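Local coordinates for protein ethylbenzene dehydrogenase beta-subunit (Aromatoleum aromaticum, PDB 2IVF) that is an iron-sulfur subunit with a 4Fe-4S dicluster domain that binds three iron/sulfur (SF4) clusters and one Fe3-S4 cluster beside the alpha-subunit of ethylbenzene dehydrogenase, at residues B[87-99]-B[112-126]. Numbering follows the deposited sequence.
Sequences TLIDSGDDFQFNH and HFHPTSKSTGKDPAW
Two loop segments, 87-99 and 112-126, running antiparallel, form the stem of an arm that ends in helix 99-104 and lies against the alpha-subunit. A single bridge pairs Gln96 with Thr116: Gln96 N gives its hydrogen to Thr116 O (2.9 Å), and Thr116 N returns one to Gln96 O. Nearer the helix, the Asn98 side chain, not the backbone, carries the bonds to segment 112-126. Its OD1 accepts from His114 N at 3.0 Å, while ND2 gives a nearly straight bond (174°) to His112 O and a second to Glu101. With chi1 at 61°, CG sits between backbone N and carbonyl carbon, which puts the amide across to segment 112-126 and under one face of the His114 ring. On the other side of the bridge, the Asp93 carboxylate clasps the turn at Ser117. OD2 takes the Ser117 hydroxyl on its syn lone pair (2.6 Å), and OD1 takes Lys118 N the same way at 2.7 Å, leaving its anti lone pair for Asp94 N. A water joins OD2 to Trp126 O. Ser117 OG in turn receives the backbone N of Ser119 and Thr120, an ST turn and ST motif. Pro124 CG lies over a face of Phe95, 3.9 Å from its centroid, and Trp126 O meets that ring's edge. Phe97, His99 and Phe113 form an aromatic cluster. Phe113 points CE1 at the centre of the His99 face, 3.4 Å above it, in an edge-to-face pair with planes at 68°; its ring runs nearly parallel to Phe97 but slid aside. His99 NE2 bonds Thr860 of the alpha-subunit, and Arg866 of that subunit bonds Phe95 O. With four donors, one from water, gripping its two oxygens, Asp93 is probably held as the anion, its rotation fixed.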
loop_
_atom_site.group_PDB
_atom_site.type_symbol
_atom_site.label_atom_id
_atom_site.label_comp_id
_atom_site.label_asym_id
_atom_site.label_seq_id
_atom_site.Cartn_x
_atom_site.Cartn_y
_atom_site.Cartn_z
ATOM N N THR B 87 -13.498 20.830 12.453
ATOM C CA THR B 87 -12.237 21.528 12.508
ATOM C C THR B 87 -11.319 20.944 11.440
ATOM O O THR B 87 -11.648 19.941 10.790
ATOM C CB THR B 87 -11.602 21.329 13.876
ATOM O OG1 THR B 87 -11.426 19.918 14.050
ATOM C CG2 THR B 87 -12.479 21.935 15.026
ATOM N N LEU B 88 -10.162 21.586 11.239
ATOM C CA LEU B 88 -9.154 21.096 10.321
ATOM C C LEU B 88 -8.723 19.686 10.707
ATOM O O LEU B 88 -8.568 18.796 9.844
ATOM C CB LEU B 88 -7.923 22.000 10.336
ATOM C CG LEU B 88 -6.752 21.592 9.435
ATOM C CD1 LEU B 88 -7.282 21.172 8.084
ATOM C CD2 LEU B 88 -5.717 22.729 9.327
ATOM N N ILE B 89 -8.528 19.492 12.015
ATOM C CA ILE B 89 -8.146 18.165 12.514
ATOM C C ILE B 89 -9.255 17.169 12.258
ATOM O O ILE B 89 -8.980 16.089 11.737
ATOM C CB ILE B 89 -7.720 18.175 14.005
ATOM C CG1 ILE B 89 -6.422 18.967 14.154
ATOM C CG2 ILE B 89 -7.456 16.749 14.560
ATOM C CD1 ILE B 89 -6.192 19.409 15.562
ATOM N N ASP B 90 -10.500 17.530 12.568
ATOM C CA ASP B 90 -11.646 16.642 12.288
ATOM C C ASP B 90 -11.630 16.227 10.813
ATOM O O ASP B 90 -11.988 15.094 10.460
ATOM C CB ASP B 90 -12.994 17.323 12.552
ATOM C CG ASP B 90 -13.291 17.565 14.006
ATOM O OD1 ASP B 90 -12.813 16.809 14.869
ATOM O OD2 ASP B 90 -14.058 18.524 14.282
ATOM N N SER B 91 -11.209 17.164 9.947
ATOM C CA SER B 91 -11.234 16.994 8.526
ATOM C C SER B 91 -9.979 16.324 8.007
ATOM O O SER B 91 -9.706 16.319 6.808
ATOM C CB SER B 91 -11.463 18.357 7.857
ATOM O OG SER B 91 -12.654 18.937 8.383
ATOM N N GLY B 92 -9.185 15.786 8.920
ATOM C CA GLY B 92 -8.053 14.946 8.542
ATOM C C GLY B 92 -6.710 15.658 8.551
ATOM O O GLY B 92 -5.683 15.025 8.318
ATOM N N ASP B 93 -6.729 16.974 8.782
ATOM C CA ASP B 93 -5.522 17.779 8.919
ATOM C C ASP B 93 -4.870 17.822 7.545
ATOM O O ASP B 93 -5.482 17.442 6.564
ATOM C CB ASP B 93 -4.568 17.172 9.957
ATOM C CG ASP B 93 -3.711 18.231 10.696
ATOM O OD1 ASP B 93 -3.018 19.038 10.019
ATOM O OD2 ASP B 93 -3.718 18.211 11.949
ATOM N N ASP B 94 -3.626 18.289 7.499
ATOM C CA ASP B 94 -2.850 18.364 6.261
ATOM C C ASP B 94 -1.405 18.288 6.758
ATOM O O ASP B 94 -0.680 19.301 6.867
ATOM C CB ASP B 94 -3.153 19.649 5.502
ATOM C CG ASP B 94 -2.263 19.847 4.278
ATOM O OD1 ASP B 94 -1.793 18.858 3.705
ATOM O OD2 ASP B 94 -2.055 21.021 3.901
ATOM N N PHE B 95 -1.010 17.071 7.125
ATOM C CA PHE B 95 0.243 16.877 7.852
ATOM C C PHE B 95 1.410 17.444 7.069
ATOM O O PHE B 95 1.522 17.225 5.867
ATOM C CB PHE B 95 0.525 15.412 8.095
ATOM C CG PHE B 95 -0.363 14.755 9.115
ATOM C CD1 PHE B 95 -1.239 15.471 9.914
ATOM C CD2 PHE B 95 -0.297 13.375 9.278
ATOM C CE1 PHE B 95 -2.031 14.838 10.822
ATOM C CE2 PHE B 95 -1.109 12.754 10.197
ATOM C CZ PHE B 95 -1.952 13.489 10.956
ATOM N N GLN B 96 2.257 18.182 7.756
ATOM C CA GLN B 96 3.508 18.675 7.191
ATOM C C GLN B 96 4.602 17.730 7.658
ATOM O O GLN B 96 4.546 17.205 8.774
ATOM C CB GLN B 96 3.762 20.052 7.709
ATOM C CG GLN B 96 2.509 20.987 7.496
ATOM C CD GLN B 96 2.288 21.224 6.030
ATOM O OE1 GLN B 96 3.170 21.748 5.345
ATOM N NE2 GLN B 96 1.130 20.816 5.514
ATOM N N PHE B 97 5.622 17.561 6.834
ATOM C CA PHE B 97 6.709 16.636 7.149
ATOM C C PHE B 97 8.023 17.361 7.153
ATOM O O PHE B 97 8.096 18.486 6.708
ATOM C CB PHE B 97 6.689 15.480 6.177
ATOM C CG PHE B 97 5.513 14.567 6.391
ATOM C CD1 PHE B 97 5.601 13.515 7.262
ATOM C CD2 PHE B 97 4.302 14.801 5.767
ATOM C CE1 PHE B 97 4.504 12.699 7.503
ATOM C CE2 PHE B 97 3.236 13.991 6.003
ATOM C CZ PHE B 97 3.340 12.933 6.885
ATOM N N ASN B 98 9.073 16.733 7.679
ATOM C CA ASN B 98 10.306 17.449 7.990
ATOM C C ASN B 98 11.526 16.893 7.278
ATOM O O ASN B 98 12.590 16.711 7.868
ATOM C CB ASN B 98 10.516 17.446 9.509
ATOM C CG ASN B 98 10.658 16.071 10.076
ATOM O OD1 ASN B 98 10.051 15.114 9.579
ATOM N ND2 ASN B 98 11.455 15.948 11.132
ATOM N N HIS B 99 11.395 16.683 5.961
ATOM C CA HIS B 99 12.478 16.110 5.173
ATOM C C HIS B 99 13.806 16.818 5.361
ATOM O O HIS B 99 14.807 16.172 5.693
ATOM C CB HIS B 99 12.158 16.141 3.675
ATOM C CG HIS B 99 10.893 15.460 3.295
ATOM N ND1 HIS B 99 9.660 16.056 3.446
ATOM C CD2 HIS B 99 10.669 14.261 2.717
ATOM C CE1 HIS B 99 8.731 15.240 2.985
ATOM N NE2 HIS B 99 9.318 14.138 2.552
ATOM N N HIS B 112 13.792 12.703 13.650
ATOM C CA HIS B 112 13.372 11.636 12.746
ATOM C C HIS B 112 12.282 12.188 11.920
ATOM O O HIS B 112 11.761 13.238 12.216
ATOM C CB HIS B 112 12.882 10.388 13.524
ATOM C CG HIS B 112 11.775 10.671 14.484
ATOM N ND1 HIS B 112 10.463 10.292 14.252
ATOM C CD2 HIS B 112 11.781 11.291 15.684
ATOM C CE1 HIS B 112 9.715 10.666 15.273
ATOM N NE2 HIS B 112 10.490 11.292 16.146
ATOM N N PHE B 113 11.943 11.471 10.863
ATOM C CA PHE B 113 10.899 11.855 9.940
ATOM C C PHE B 113 9.528 11.642 10.564
ATOM O O PHE B 113 9.203 10.531 10.979
ATOM C CB PHE B 113 11.028 10.995 8.648
ATOM C CG PHE B 113 10.142 11.457 7.538
ATOM C CD1 PHE B 113 10.498 12.572 6.778
ATOM C CD2 PHE B 113 8.938 10.835 7.288
ATOM C CE1 PHE B 113 9.688 12.992 5.762
ATOM C CE2 PHE B 113 8.102 11.279 6.274
ATOM C CZ PHE B 113 8.485 12.370 5.510
ATOM N N HIS B 114 8.719 12.703 10.646
ATOM C CA HIS B 114 7.475 12.571 11.320
ATOM C C HIS B 114 6.539 13.703 10.915
ATOM O O HIS B 114 6.988 14.722 10.383
ATOM C CB HIS B 114 7.756 12.601 12.823
ATOM C CG HIS B 114 8.058 13.961 13.330
ATOM N ND1 HIS B 114 7.082 14.921 13.515
ATOM C CD2 HIS B 114 9.232 14.540 13.668
ATOM C CE1 HIS B 114 7.648 16.028 13.963
ATOM N NE2 HIS B 114 8.951 15.825 14.061
ATOM N N PRO B 115 5.235 13.507 11.109
ATOM C CA PRO B 115 4.253 14.541 10.783
ATOM C C PRO B 115 4.115 15.611 11.825
ATOM O O PRO B 115 4.457 15.384 13.003
ATOM C CB PRO B 115 2.946 13.748 10.684
ATOM C CG PRO B 115 3.146 12.637 11.666
ATOM C CD PRO B 115 4.580 12.266 11.571
ATOM N N THR B 116 3.609 16.763 11.383
ATOM C CA THR B 116 3.303 17.902 12.237
ATOM C C THR B 116 1.914 18.360 11.754
ATOM O O THR B 116 1.692 18.480 10.556
ATOM C CB THR B 116 4.309 19.041 12.048
ATOM O OG1 THR B 116 5.623 18.592 12.389
ATOM C CG2 THR B 116 3.967 20.277 12.907
ATOM N N SER B 117 0.999 18.610 12.690
ATOM C CA SER B 117 -0.336 19.113 12.347
ATOM C C SER B 117 -0.254 20.498 11.739
ATOM O O SER B 117 0.456 21.364 12.241
ATOM C CB SER B 117 -1.257 19.151 13.586
ATOM O OG SER B 117 -2.431 19.936 13.328
ATOM N N LYS B 118 -1.027 20.717 10.676
ATOM C CA LYS B 118 -1.138 22.030 10.091
ATOM C C LYS B 118 -2.026 22.951 10.956
ATOM O O LYS B 118 -1.958 24.156 10.848
ATOM C CB LYS B 118 -1.676 21.968 8.660
ATOM C CG LYS B 118 -1.270 23.203 7.847
ATOM C CD LYS B 118 -1.556 23.098 6.340
ATOM C CE LYS B 118 -0.901 24.269 5.604
ATOM N NZ LYS B 118 -1.248 24.339 4.141
ATOM N N SER B 119 -2.828 22.363 11.830
ATOM C CA SER B 119 -3.706 23.115 12.705
ATOM C C SER B 119 -2.989 23.588 13.966
ATOM O O SER B 119 -3.052 24.766 14.289
ATOM C CB SER B 119 -4.925 22.250 13.059
ATOM O OG SER B 119 -5.886 22.944 13.837
ATOM N N THR B 120 -2.323 22.681 14.674
ATOM C CA THR B 120 -1.667 23.006 15.934
ATOM C C THR B 120 -0.190 23.340 15.810
ATOM O O THR B 120 0.417 23.802 16.782
ATOM C CB THR B 120 -1.702 21.851 16.924
ATOM O OG1 THR B 120 -0.946 20.744 16.396
ATOM C CG2 THR B 120 -3.139 21.421 17.238
ATOM N N GLY B 121 0.411 23.053 14.666
ATOM C CA GLY B 121 1.857 23.182 14.530
ATOM C C GLY B 121 2.651 22.177 15.364
ATOM O O GLY B 121 3.862 22.276 15.433
ATOM N N LYS B 122 1.976 21.214 15.987
ATOM C CA LYS B 122 2.629 20.202 16.822
ATOM C C LYS B 122 2.381 18.810 16.276
ATOM O O LYS B 122 1.666 18.659 15.283
ATOM C CB LYS B 122 2.071 20.281 18.232
ATOM C CG LYS B 122 2.046 21.704 18.781
ATOM C CD LYS B 122 1.522 21.703 20.204
ATOM C CE LYS B 122 1.026 23.071 20.660
ATOM N NZ LYS B 122 1.343 24.112 19.654
ATOM N N ASP B 123 2.899 17.792 16.947
ATOM C CA ASP B 123 2.616 16.434 16.522
ATOM C C ASP B 123 1.121 16.169 16.580
ATOM O O ASP B 123 0.455 16.540 17.558
ATOM C CB ASP B 123 3.253 15.372 17.385
ATOM C CG ASP B 123 4.752 15.512 17.509
ATOM O OD1 ASP B 123 5.416 16.168 16.672
ATOM O OD2 ASP B 123 5.246 14.937 18.474
ATOM N N PRO B 124 0.617 15.465 15.567
ATOM C CA PRO B 124 -0.811 15.207 15.467
ATOM C C PRO B 124 -1.223 14.124 16.428
ATOM O O PRO B 124 -0.456 13.210 16.697
ATOM C CB PRO B 124 -0.985 14.744 14.027
ATOM C CG PRO B 124 0.347 14.170 13.608
ATOM C CD PRO B 124 1.385 14.906 14.435
ATOM N N ALA B 125 -2.422 14.242 16.967
ATOM C CA ALA B 125 -3.000 13.175 17.752
ATOM C C ALA B 125 -4.224 12.620 17.031
ATOM O O ALA B 125 -4.977 11.783 17.575
ATOM C CB ALA B 125 -3.360 13.713 19.174
ATOM N N TRP B 126 -4.442 13.124 15.814
ATOM C CA TRP B 126 -5.459 12.642 14.935
ATOM C C TRP B 126 -5.086 13.089 13.531
ATOM O O TRP B 126 -4.217 13.957 13.335
ATOM C CB TRP B 126 -6.823 13.178 15.338
ATOM C CG TRP B 126 -7.920 12.673 14.494
ATOM C CD1 TRP B 126 -8.529 13.329 13.459
ATOM C CD2 TRP B 126 -8.533 11.379 14.565
ATOM N NE1 TRP B 126 -9.497 12.534 12.898
ATOM C CE2 TRP B 126 -9.504 11.322 13.544
ATOM C CE3 TRP B 126 -8.353 10.258 15.383
ATOM C CZ2 TRP B 126 -10.264 10.205 13.326
ATOM C CZ3 TRP B 126 -9.148 9.174 15.194
ATOM C CH2 TRP B 126 -10.094 9.143 14.185
HETATM O O HOH W 1 -8.231 21.926 14.088
HETATM O O HOH W 2 -10.074 12.873 10.238
HETATM O O HOH W 3 -3.787 16.565 14.019
#